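Local structure of phosphoserine aminotransferase SerC (Cytophaga hutchinsonii ATCC 33406, 3FFR) at residues I267-I278 against N341-H351; R156-F165 against W202-K211. The protein probably catalyses the pyridoxal-phosphate-dependent transamination between glutamate and 3-phosphohydroxypyruvate that yields phosphoserine in serine biosynthesis. All blocks are in the same frame, centred on the assembly; numbering follows the deposited sequence. Where two conformers were deposited one is given.

Overall arrangement
Both contacts lie in the part of the chain related to class-V aminotransferases, yet on opposite sides of the chain's centre, with their own centres 33 Å apart and nearest atoms about 11 Å apart. Contact 2 comes first along the chain and closes before contact 1 opens. It fastens strand 163-167 of the seven-stranded mixed sheet to the junction of strand 200-205 with helix 206-217. Contact 1 pairs helices 264-284 and 347-360 beside the five-stranded mixed sheet, the second helix and its leading turn following strand 336-340. As in other fold-type I aminotransferases, contact 2 probably belongs to the large pyridoxal-phosphate-binding domain, contact 1 to the smaller C-terminal part.

Contact 1: I267-I278 against N341-H351; sequences IRKQTEEKAALI and NFPAHSLEQVH
The ammonium group of Lys274 is gripped by the turn that follows strand 336-340. NZ donates to His345 O at 2.7 Å and, more weakly, to Asn341 OD1 at 2.9 Å, while Phe342 O lies close by at an angle too poor for a bond. A long flexible side chain suits this place: it leaves the helix as hydrocarbon, bends at chi3 (-81°), and delivers a buried charge to oxygens that probably stabilise it. On the way its CD packs against Val350 CG2 at 3.6 Å, the two side chains crossing at about a right angle.

The amide of Asn341 bonds at both ends, OD1 to Lys274 and ND2 to helix 267-278. ND2 donates to Thr271 O at 2.9 Å; that oxygen lies in the amide plane, and the N-H points at it fairly straight (161°). Thr271 O also accepts its helical bond from Ala275 N, and Asn341 ND2 has a second acceptor in Met300 O, so the amide is fixed in rotation. A water joins Thr271 OG1 to Asn341 O.

The motif between strand and helix is a type I turn, Phe342 to His345, followed by a capping box at Ser346 and Gln349: Ser346 OG accepts from Gln349 N, and Gln349 OE1 from Ser346 N. The helix begun here runs nearly parallel to 267-278, at 9° and 9.7 Å between the axes of the short segments. Branched aliphatic side chains fill the seam. Leu277 CD1 meets Leu347 CD1 at 3.7 Å, and Ile278 CG1 reaches Val350 CG1 at the same distance. Near the turn, Ile267 CG2 packs on Pro343 CG, both side chains also touching Met259 of helix 246-262. Behind the seam, Ala275 and Ile278 rest on Ile303 of strand 302-307.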
loop_
_atom_site.group_PDB
_atom_site.type_symbol
_atom_site.label_atom_id
_atom_site.label_comp_id
_atom_site.label_asym_id
_atom_site.label_seq_id
_atom_site.Cartn_x
_atom_site.Cartn_y
_atom_site.Cartn_z
ATOM N N ILE A 267 3.380 -27.687 -6.306
ATOM C CA ILE A 267 2.314 -26.736 -6.646
ATOM C C ILE A 267 2.190 -26.656 -8.178
ATOM O O ILE A 267 1.100 -26.587 -8.736
ATOM C CB ILE A 267 2.538 -25.370 -5.983
ATOM C CG1 ILE A 267 2.408 -25.538 -4.471
ATOM C CG2 ILE A 267 1.511 -24.332 -6.429
ATOM C CD1 ILE A 267 2.778 -24.353 -3.629
ATOM N N ARG A 268 3.333 -26.645 -8.844
ATOM C CA ARG A 268 3.358 -26.608 -10.314
ATOM C C ARG A 268 2.603 -27.781 -10.935
ATOM O O ARG A 268 1.857 -27.625 -11.890
ATOM C CB ARG A 268 4.789 -26.574 -10.850
ATOM C CG ARG A 268 5.450 -25.234 -10.667
ATOM C CD ARG A 268 6.950 -25.182 -11.017
ATOM N NE ARG A 268 7.490 -23.878 -10.646
ATOM C CZ ARG A 268 8.454 -23.653 -9.772
ATOM N NH1 ARG A 268 9.118 -24.640 -9.207
ATOM N NH2 ARG A 268 8.770 -22.405 -9.504
ATOM N N LYS A 269 2.811 -28.957 -10.367
ATOM C CA LYS A 269 2.128 -30.160 -10.848
ATOM C C LYS A 269 0.624 -30.060 -10.636
ATOM O O LYS A 269 -0.177 -30.518 -11.478
ATOM C CB LYS A 269 2.702 -31.413 -10.164
ATOM C CG LYS A 269 4.133 -31.727 -10.609
ATOM C CD LYS A 269 4.686 -33.005 -9.934
ATOM N N GLN A 270 0.263 -29.465 -9.511
ATOM C CA GLN A 270 -1.152 -29.289 -9.123
ATOM C C GLN A 270 -1.804 -28.300 -10.096
ATOM O O GLN A 270 -2.938 -28.470 -10.543
ATOM C CB GLN A 270 -1.279 -28.881 -7.666
ATOM C CG GLN A 270 -0.994 -30.026 -6.729
ATOM C CD GLN A 270 -0.896 -29.661 -5.271
ATOM O OE1 GLN A 270 -0.809 -28.490 -4.902
ATOM N NE2 GLN A 270 -0.850 -30.681 -4.420
ATOM N N THR A 271 -1.062 -27.245 -10.390
ATOM C CA THR A 271 -1.506 -26.228 -11.350
ATOM C C THR A 271 -1.773 -26.890 -12.727
ATOM O O THR A 271 -2.807 -26.701 -13.364
ATOM C CB THR A 271 -0.443 -25.089 -11.460
ATOM O OG1 THR A 271 -0.347 -24.393 -10.189
ATOM C CG2 THR A 271 -0.762 -24.128 -12.625
ATOM N N GLU A 272 -0.836 -27.705 -13.142
ATOM C CA GLU A 272 -0.918 -28.396 -14.451
ATOM C C GLU A 272 -2.077 -29.387 -14.505
ATOM O O GLU A 272 -2.781 -29.507 -15.512
ATOM C CB GLU A 272 0.403 -29.073 -14.772
ATOM C CG GLU A 272 1.447 -28.069 -15.176
ATOM C CD GLU A 272 2.866 -28.507 -15.023
ATOM O OE1 GLU A 272 3.130 -29.654 -14.565
ATOM O OE2 GLU A 272 3.735 -27.679 -15.375
ATOM N N GLU A 273 -2.316 -30.073 -13.404
ATOM C CA GLU A 273 -3.407 -31.051 -13.367
ATOM C C GLU A 273 -4.787 -30.375 -13.511
ATOM O O GLU A 273 -5.686 -30.878 -14.197
ATOM C CB GLU A 273 -3.336 -31.834 -12.065
ATOM C CG GLU A 273 -4.324 -32.917 -11.958
ATOM C CD GLU A 273 -4.162 -33.697 -10.676
ATOM O OE1 GLU A 273 -3.509 -33.160 -9.729
ATOM O OE2 GLU A 273 -4.731 -34.817 -10.625
ATOM N N LYS A 274 -4.942 -29.237 -12.841
ATOM C CA LYS A 274 -6.177 -28.446 -12.945
ATOM C C LYS A 274 -6.353 -27.850 -14.331
ATOM O O LYS A 274 -7.452 -27.854 -14.896
ATOM C CB LYS A 274 -6.220 -27.317 -11.912
ATOM C CG LYS A 274 -6.480 -27.807 -10.506
ATOM C CD LYS A 274 -6.432 -26.686 -9.505
ATOM C CE LYS A 274 -5.008 -26.337 -9.116
ATOM N NZ LYS A 274 -4.894 -24.932 -8.563
ATOM N N ALA A 275 -5.258 -27.366 -14.897
ATOM C CA ALA A 275 -5.310 -26.753 -16.243
ATOM C C ALA A 275 -5.744 -27.813 -17.265
ATOM O O ALA A 275 -6.537 -27.555 -18.177
ATOM C CB ALA A 275 -3.929 -26.137 -16.631
ATOM N N ALA A 276 -5.247 -29.025 -17.061
ATOM C CA ALA A 276 -5.540 -30.124 -17.986
ATOM C C ALA A 276 -7.035 -30.466 -17.957
ATOM O O ALA A 276 -7.657 -30.762 -18.991
ATOM C CB ALA A 276 -4.659 -31.342 -17.677
ATOM N N LEU A 277 -7.617 -30.426 -16.776
ATOM C CA LEU A 277 -9.064 -30.703 -16.625
ATOM C C LEU A 277 -9.884 -29.697 -17.427
ATOM O O LEU A 277 -10.805 -30.047 -18.177
ATOM C CB LEU A 277 -9.526 -30.619 -15.168
ATOM C CG LEU A 277 -9.267 -31.764 -14.217
ATOM C CD1 LEU A 277 -9.900 -31.424 -12.843
ATOM C CD2 LEU A 277 -9.867 -33.071 -14.792
ATOM N N ILE A 278 -9.509 -28.431 -17.251
ATOM C CA ILE A 278 -10.187 -27.311 -17.895
ATOM C C ILE A 278 -10.006 -27.352 -19.403
ATOM O O ILE A 278 -10.973 -27.244 -20.179
ATOM C CB ILE A 278 -9.722 -25.918 -17.324
ATOM C CG1 ILE A 278 -10.089 -25.770 -15.843
ATOM C CG2 ILE A 278 -10.276 -24.749 -18.195
ATOM C CD1 ILE A 278 -9.360 -24.592 -15.124
ATOM N N ASN A 341 -6.736 -20.212 -12.241
ATOM C CA ASN A 341 -6.269 -21.516 -11.757
ATOM C C ASN A 341 -5.056 -21.254 -10.892
ATOM O O ASN A 341 -3.920 -21.347 -11.332
ATOM C CB ASN A 341 -5.912 -22.447 -12.929
ATOM C CG ASN A 341 -5.171 -23.726 -12.488
ATOM O OD1 ASN A 341 -5.371 -24.247 -11.362
ATOM N ND2 ASN A 341 -4.331 -24.244 -13.372
ATOM N N PHE A 342 -5.347 -20.857 -9.659
ATOM C CA PHE A 342 -4.328 -20.446 -8.676
ATOM C C PHE A 342 -4.172 -21.519 -7.568
ATOM O O PHE A 342 -5.067 -22.387 -7.415
ATOM C CB PHE A 342 -4.706 -19.110 -8.035
ATOM C CG PHE A 342 -4.838 -17.947 -9.009
ATOM C CD1 PHE A 342 -4.216 -17.974 -10.225
ATOM C CD2 PHE A 342 -5.497 -16.777 -8.625
ATOM C CE1 PHE A 342 -4.288 -16.899 -11.089
ATOM C CE2 PHE A 342 -5.560 -15.698 -9.474
ATOM C CZ PHE A 342 -4.944 -15.779 -10.722
ATOM N N PRO A 343 -3.081 -21.446 -6.767
ATOM C CA PRO A 343 -2.919 -22.475 -5.720
ATOM C C PRO A 343 -4.102 -22.583 -4.789
ATOM O O PRO A 343 -4.377 -23.668 -4.257
ATOM C CB PRO A 343 -1.632 -22.044 -5.010
ATOM C CG PRO A 343 -0.816 -21.435 -6.160
ATOM C CD PRO A 343 -1.843 -20.662 -6.950
ATOM N N ALA A 344 -4.814 -21.475 -4.613
ATOM C CA ALA A 344 -6.003 -21.422 -3.721
ATOM C C ALA A 344 -7.136 -22.267 -4.202
ATOM O O ALA A 344 -8.033 -22.634 -3.428
ATOM C CB ALA A 344 -6.513 -19.988 -3.542
ATOM N N HIS A 345 -7.119 -22.547 -5.497
ATOM C CA HIS A 345 -8.180 -23.374 -6.110
ATOM C C HIS A 345 -7.758 -24.830 -6.063
ATOM O O HIS A 345 -6.696 -25.191 -6.550
ATOM C CB HIS A 345 -8.423 -22.946 -7.565
ATOM C CG HIS A 345 -8.787 -21.499 -7.703
ATOM N ND1 HIS A 345 -7.927 -20.559 -8.228
ATOM C CD2 HIS A 345 -9.917 -20.831 -7.365
ATOM C CE1 HIS A 345 -8.505 -19.368 -8.181
ATOM N NE2 HIS A 345 -9.712 -19.505 -7.663
ATOM N N SER A 346 -8.567 -25.661 -5.424
ATOM C CA SER A 346 -8.232 -27.079 -5.331
ATOM C C SER A 346 -8.703 -27.843 -6.543
ATOM O O SER A 346 -9.569 -27.410 -7.309
ATOM C CB SER A 346 -8.877 -27.726 -4.114
ATOM O OG SER A 346 -10.293 -27.702 -4.256
ATOM N N LEU A 347 -8.126 -29.018 -6.659
ATOM C CA LEU A 347 -8.477 -29.956 -7.722
ATOM C C LEU A 347 -9.970 -30.254 -7.655
ATOM O O LEU A 347 -10.666 -30.281 -8.680
ATOM C CB LEU A 347 -7.673 -31.240 -7.576
ATOM C CG LEU A 347 -7.894 -32.305 -8.665
ATOM C CD1 LEU A 347 -7.512 -31.749 -10.026
ATOM C CD2 LEU A 347 -7.083 -33.563 -8.346
ATOM N N GLU A 348 -10.481 -30.407 -6.438
ATOM C CA GLU A 348 -11.896 -30.765 -6.317
ATOM C C GLU A 348 -12.773 -29.613 -6.737
ATOM O O GLU A 348 -13.801 -29.842 -7.362
ATOM C CB GLU A 348 -12.292 -31.295 -4.937
ATOM C CG GLU A 348 -13.781 -31.701 -4.875
ATOM C CD GLU A 348 -14.262 -32.543 -6.076
ATOM O OE1 GLU A 348 -13.645 -33.593 -6.402
ATOM O OE2 GLU A 348 -15.289 -32.159 -6.692
ATOM N N GLN A 349 -12.347 -28.395 -6.427
ATOM C CA GLN A 349 -13.101 -27.199 -6.825
ATOM C C GLN A 349 -13.145 -27.076 -8.363
ATOM O O GLN A 349 -14.190 -26.805 -8.952
ATOM C CB GLN A 349 -12.503 -25.933 -6.208
ATOM C CG GLN A 349 -12.800 -25.810 -4.704
ATOM C CD GLN A 349 -12.023 -24.694 -4.023
ATOM O OE1 GLN A 349 -10.900 -24.397 -4.409
ATOM N NE2 GLN A 349 -12.607 -24.108 -2.962
ATOM N N VAL A 350 -12.005 -27.313 -9.005
ATOM C CA VAL A 350 -11.914 -27.209 -10.466
ATOM C C VAL A 350 -12.753 -28.319 -11.113
ATOM O O VAL A 350 -13.449 -28.103 -12.111
ATOM C CB VAL A 350 -10.453 -27.204 -10.974
ATOM C CG1 VAL A 350 -10.395 -27.315 -12.483
ATOM C CG2 VAL A 350 -9.762 -25.893 -10.527
ATOM N N HIS A 351 -12.688 -29.494 -10.509
ATOM C CA HIS A 351 -13.471 -30.618 -10.976
ATOM C C HIS A 351 -14.949 -30.262 -10.939
ATOM O O HIS A 351 -15.695 -30.571 -11.866
ATOM C CB HIS A 351 -13.208 -31.871 -10.143
ATOM C CG HIS A 351 -13.820 -33.108 -10.723
ATOM N ND1 HIS A 351 -15.105 -33.506 -10.433
ATOM C CD2 HIS A 351 -13.332 -34.018 -11.595
ATOM C CE1 HIS A 351 -15.382 -34.615 -11.093
ATOM N NE2 HIS A 351 -14.324 -34.944 -11.811
HETATM O O HOH W 1 -1.518 -21.811 -10.105
#

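Contact 2: R156-F165 against W202-K211; sequences RDKNKDALIF and WILNDRVIEK
Arg207, in the first turn of helix 206-217, reaches across to the chain just ahead of strand 163-167. Its CB packs against Leu163 CD2 at 3.7 Å. Beyond it the chain bends at chi3 (63°), which turns the guanidinium back over the same leucine, so that CD2 also lies over one face of the flat group, offset toward its rim. The edge is given to backbone oxygens. NH1 donates to Ala162 O at 3.2 Å along a nearly straight bond (169°), with the oxygen in the guanidinium plane but the nitrogen above the carbonyl plane. NH2 makes a weak bond to Asp161 O at 2.9 Å and gives a further hydrogen to a water that in turn donates to Asp161 OD1. Arginine suits the place because its N-H groups can reach two successive carbonyls while its CB lies against Leu163.

In the conformer given here, Arg156 NH1 also donates to Ala162 O, at 2.8 Å and from the opposite face of its plane, and Arg156 NH2 comes within 3.4 Å of Arg207 NH1; Asp183, in salt bridges with both groups, probably offsets their like charges.

Further in, Leu163 CD1 touches CB of Lys211, a lysine whose ammonium group forms a salt bridge with Glu132. Phe165 CZ meets Val208 CG1 at 4.0 Å, and its CE2 meets NE1 of Trp202 edge to edge; that N-H goes to Ser184 OG.

Asn205 caps helix 206-217 through Val208 N. Segments 163-165 and 206-211 cross at -114°, the helix closing one side of the seven-stranded sheet, core of the large domain in fold-type I aminotransferases. Helix 70-81 packs nearby through Ile77 and Cys81, with helix 228-235 against Trp202.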
loop_
_atom_site.group_PDB
_atom_site.type_symbol
_atom_site.label_atom_id
_atom_site.label_comp_id
_atom_site.label_asym_id
_atom_site.label_seq_id
_atom_site.Cartn_x
_atom_site.Cartn_y
_atom_site.Cartn_z
ATOM N N ARG A 156 18.525 -12.338 -22.928
ATOM C CA ARG A 156 19.799 -11.932 -22.345
ATOM C C ARG A 156 20.852 -11.628 -23.374
ATOM O O ARG A 156 21.574 -10.646 -23.271
ATOM C CB ARG A 156 20.404 -12.949 -21.384
ATOM C CG ARG A 156 21.863 -12.559 -21.163
ATOM C CD ARG A 156 21.903 -11.024 -21.074
ATOM N NE ARG A 156 21.267 -10.645 -19.836
ATOM C CZ ARG A 156 20.635 -9.506 -19.548
ATOM N NH1 ARG A 156 20.457 -8.517 -20.415
ATOM N NH2 ARG A 156 20.136 -9.399 -18.347
ATOM N N ASP A 157 20.941 -12.468 -24.391
ATOM C CA ASP A 157 21.991 -12.271 -25.393
ATOM C C ASP A 157 21.689 -11.216 -26.434
ATOM O O ASP A 157 22.575 -10.797 -27.164
ATOM C CB ASP A 157 22.358 -13.593 -26.057
ATOM C CG ASP A 157 23.226 -14.465 -25.170
ATOM O OD1 ASP A 157 23.685 -14.007 -24.075
ATOM O OD2 ASP A 157 23.474 -15.614 -25.582
ATOM N N LYS A 158 20.438 -10.789 -26.490
ATOM C CA LYS A 158 20.021 -9.751 -27.450
ATOM C C LYS A 158 20.517 -8.355 -27.062
ATOM O O LYS A 158 20.670 -7.470 -27.898
ATOM C CB LYS A 158 18.504 -9.736 -27.604
ATOM C CG LYS A 158 17.930 -11.022 -28.135
ATOM C CD LYS A 158 16.417 -10.865 -28.318
ATOM C CE LYS A 158 15.730 -12.175 -28.681
ATOM N NZ LYS A 158 16.188 -12.729 -29.978
ATOM N N ASN A 159 20.718 -8.158 -25.766
ATOM C CA ASN A 159 21.263 -6.903 -25.237
ATOM C C ASN A 159 21.841 -7.237 -23.871
ATOM O O ASN A 159 21.141 -7.231 -22.879
ATOM C CB ASN A 159 20.214 -5.779 -25.174
ATOM C CG ASN A 159 20.791 -4.453 -24.732
ATOM O OD1 ASN A 159 21.730 -4.418 -23.941
ATOM N ND2 ASN A 159 20.191 -3.339 -25.195
ATOM N N LYS A 160 23.135 -7.524 -23.849
ATOM C CA LYS A 160 23.746 -8.077 -22.650
ATOM C C LYS A 160 23.753 -7.141 -21.467
ATOM O O LYS A 160 23.699 -7.588 -20.335
ATOM C CB LYS A 160 25.140 -8.616 -22.972
ATOM C CG LYS A 160 24.971 -9.805 -23.965
ATOM C CD LYS A 160 26.192 -10.392 -24.359
ATOM C CE LYS A 160 25.966 -11.386 -25.485
ATOM N NZ LYS A 160 25.541 -10.689 -26.723
ATOM N N ASP A 161 23.788 -5.847 -21.740
ATOM C CA ASP A 161 23.892 -4.869 -20.672
ATOM C C ASP A 161 22.546 -4.442 -20.112
ATOM O O ASP A 161 22.465 -3.851 -19.017
ATOM C CB ASP A 161 24.684 -3.638 -21.101
ATOM C CG ASP A 161 26.158 -3.889 -21.093
ATOM O OD1 ASP A 161 26.607 -4.714 -20.270
ATOM O OD2 ASP A 161 26.872 -3.271 -21.893
ATOM N N ALA A 162 21.498 -4.743 -20.843
ATOM C CA ALA A 162 20.142 -4.345 -20.391
ATOM C C ALA A 162 19.776 -5.088 -19.110
ATOM O O ALA A 162 20.237 -6.214 -18.857
ATOM C CB ALA A 162 19.103 -4.619 -21.456
ATOM N N LEU A 163 18.948 -4.430 -18.300
ATOM C CA LEU A 163 18.350 -5.074 -17.140
ATOM C C LEU A 163 17.039 -5.667 -17.604
ATOM O O LEU A 163 16.208 -4.977 -18.200
ATOM C CB LEU A 163 18.052 -4.084 -16.019
ATOM C CG LEU A 163 19.274 -3.353 -15.450
ATOM C CD1 LEU A 163 18.744 -2.186 -14.562
ATOM C CD2 LEU A 163 20.222 -4.314 -14.691
ATOM N N ILE A 164 16.865 -6.959 -17.349
ATOM C CA ILE A 164 15.643 -7.676 -17.733
ATOM C C ILE A 164 14.698 -7.850 -16.551
ATOM O O ILE A 164 15.013 -8.517 -15.560
ATOM C CB ILE A 164 15.951 -9.054 -18.413
ATOM C CG1 ILE A 164 16.835 -8.857 -19.641
ATOM C CG2 ILE A 164 14.640 -9.757 -18.822
ATOM C CD1 ILE A 164 17.318 -10.170 -20.295
ATOM N N PHE A 165 13.523 -7.246 -16.700
ATOM C CA PHE A 165 12.423 -7.282 -15.697
ATOM C C PHE A 165 11.282 -8.118 -16.227
ATOM O O PHE A 165 10.825 -7.920 -17.350
ATOM C CB PHE A 165 11.869 -5.882 -15.387
ATOM C CG PHE A 165 12.852 -4.960 -14.782
ATOM C CD1 PHE A 165 13.704 -4.207 -15.587
ATOM C CD2 PHE A 165 12.962 -4.857 -13.400
ATOM C CE1 PHE A 165 14.662 -3.373 -14.988
ATOM C CE2 PHE A 165 13.888 -4.030 -12.802
ATOM C CZ PHE A 165 14.760 -3.286 -13.603
ATOM N N TRP A 202 9.002 -7.005 -5.119
ATOM C CA TRP A 202 10.022 -6.735 -6.137
ATOM C C TRP A 202 11.275 -7.526 -5.804
ATOM O O TRP A 202 11.940 -7.281 -4.831
ATOM C CB TRP A 202 10.283 -5.226 -6.228
ATOM C CG TRP A 202 11.148 -4.764 -7.355
ATOM C CD1 TRP A 202 11.562 -5.495 -8.434
ATOM C CD2 TRP A 202 11.576 -3.411 -7.602
ATOM N NE1 TRP A 202 12.311 -4.714 -9.267
ATOM C CE2 TRP A 202 12.321 -3.425 -8.801
ATOM C CE3 TRP A 202 11.450 -2.215 -6.899
ATOM C CZ2 TRP A 202 12.930 -2.271 -9.331
ATOM C CZ3 TRP A 202 12.056 -1.064 -7.425
ATOM C CH2 TRP A 202 12.796 -1.103 -8.614
ATOM N N ILE A 203 11.544 -8.504 -6.650
ATOM C CA ILE A 203 12.724 -9.349 -6.544
ATOM C C ILE A 203 13.727 -8.800 -7.556
ATOM O O ILE A 203 13.414 -8.648 -8.745
ATOM C CB ILE A 203 12.352 -10.815 -6.841
ATOM C CG1 ILE A 203 11.462 -11.362 -5.693
ATOM C CG2 ILE A 203 13.608 -11.669 -7.066
ATOM C CD1 ILE A 203 10.877 -12.715 -5.983
ATOM N N LEU A 204 14.917 -8.461 -7.079
ATOM C CA LEU A 204 15.891 -7.806 -7.963
ATOM C C LEU A 204 17.306 -8.149 -7.593
ATOM O O LEU A 204 17.608 -8.437 -6.450
ATOM C CB LEU A 204 15.708 -6.278 -7.911
ATOM C CG LEU A 204 16.171 -5.472 -6.664
ATOM C CD1 LEU A 204 15.968 -3.975 -6.918
ATOM C CD2 LEU A 204 15.474 -5.898 -5.324
ATOM N N ASN A 205 18.162 -8.096 -8.594
ATOM C CA ASN A 205 19.569 -8.422 -8.398
ATOM C C ASN A 205 20.519 -7.239 -8.276
ATOM O O ASN A 205 20.173 -6.036 -8.310
ATOM C CB ASN A 205 20.074 -9.436 -9.454
ATOM C CG ASN A 205 20.307 -8.804 -10.832
ATOM O OD1 ASN A 205 20.170 -7.602 -11.001
ATOM N ND2 ASN A 205 20.660 -9.629 -11.821
ATOM N N ASP A 206 21.763 -7.641 -8.083
ATOM C CA ASP A 206 22.880 -6.704 -7.913
ATOM C C ASP A 206 22.992 -5.703 -9.064
ATOM O O ASP A 206 23.354 -4.545 -8.856
ATOM C CB ASP A 206 24.230 -7.467 -7.770
ATOM C CG ASP A 206 24.583 -8.380 -9.017
ATOM O OD1 ASP A 206 23.808 -9.267 -9.483
ATOM O OD2 ASP A 206 25.727 -8.228 -9.528
ATOM N N ARG A 207 22.741 -6.180 -10.277
ATOM C CA ARG A 207 22.848 -5.316 -11.476
ATOM C C ARG A 207 21.796 -4.184 -11.438
ATOM O O ARG A 207 22.042 -3.013 -11.790
ATOM C CB ARG A 207 22.728 -6.144 -12.767
ATOM C CG ARG A 207 23.814 -7.213 -12.901
ATOM C CD ARG A 207 23.782 -7.938 -14.207
ATOM N NE ARG A 207 24.040 -7.035 -15.316
ATOM C CZ ARG A 207 23.170 -6.738 -16.283
ATOM N NH1 ARG A 207 21.981 -7.299 -16.350
ATOM N NH2 ARG A 207 23.523 -5.879 -17.223
ATOM N N VAL A 208 20.615 -4.548 -10.973
ATOM C CA VAL A 208 19.530 -3.593 -10.864
ATOM C C VAL A 208 19.880 -2.535 -9.800
ATOM O O VAL A 208 19.762 -1.327 -10.031
ATOM C CB VAL A 208 18.190 -4.295 -10.517
ATOM C CG1 VAL A 208 17.080 -3.257 -10.356
ATOM C CG2 VAL A 208 17.785 -5.296 -11.647
ATOM N N ILE A 209 20.353 -3.018 -8.659
ATOM C CA ILE A 209 20.736 -2.156 -7.520
ATOM C C ILE A 209 21.825 -1.183 -7.981
ATOM O O ILE A 209 21.762 0.021 -7.765
ATOM C CB ILE A 209 21.215 -3.016 -6.320
ATOM C CG1 ILE A 209 20.007 -3.820 -5.741
ATOM C CG2 ILE A 209 21.863 -2.131 -5.231
ATOM C CD1 ILE A 209 20.402 -5.043 -4.911
ATOM N N GLU A 210 22.814 -1.717 -8.669
ATOM C CA GLU A 210 23.944 -0.877 -9.102
ATOM C C GLU A 210 23.528 0.175 -10.105
ATOM O O GLU A 210 24.046 1.298 -10.098
ATOM C CB GLU A 210 25.099 -1.709 -9.636
ATOM C CG GLU A 210 25.814 -2.423 -8.496
ATOM C CD GLU A 210 26.240 -1.482 -7.312
ATOM O OE1 GLU A 210 26.820 -0.375 -7.553
ATOM O OE2 GLU A 210 26.023 -1.880 -6.127
ATOM N N LYS A 211 22.562 -0.161 -10.941
ATOM C CA LYS A 211 22.095 0.825 -11.930
ATOM C C LYS A 211 21.449 2.010 -11.199
ATOM O O LYS A 211 21.676 3.170 -11.541
ATOM C CB LYS A 211 21.126 0.196 -12.961
ATOM C CG LYS A 211 20.503 1.212 -13.937
ATOM C CD LYS A 211 21.520 1.864 -14.888
ATOM C CE LYS A 211 20.868 2.875 -15.838
ATOM N NZ LYS A 211 20.023 2.240 -16.863
HETATM O O HOH W 2 26.270 -4.391 -17.630
#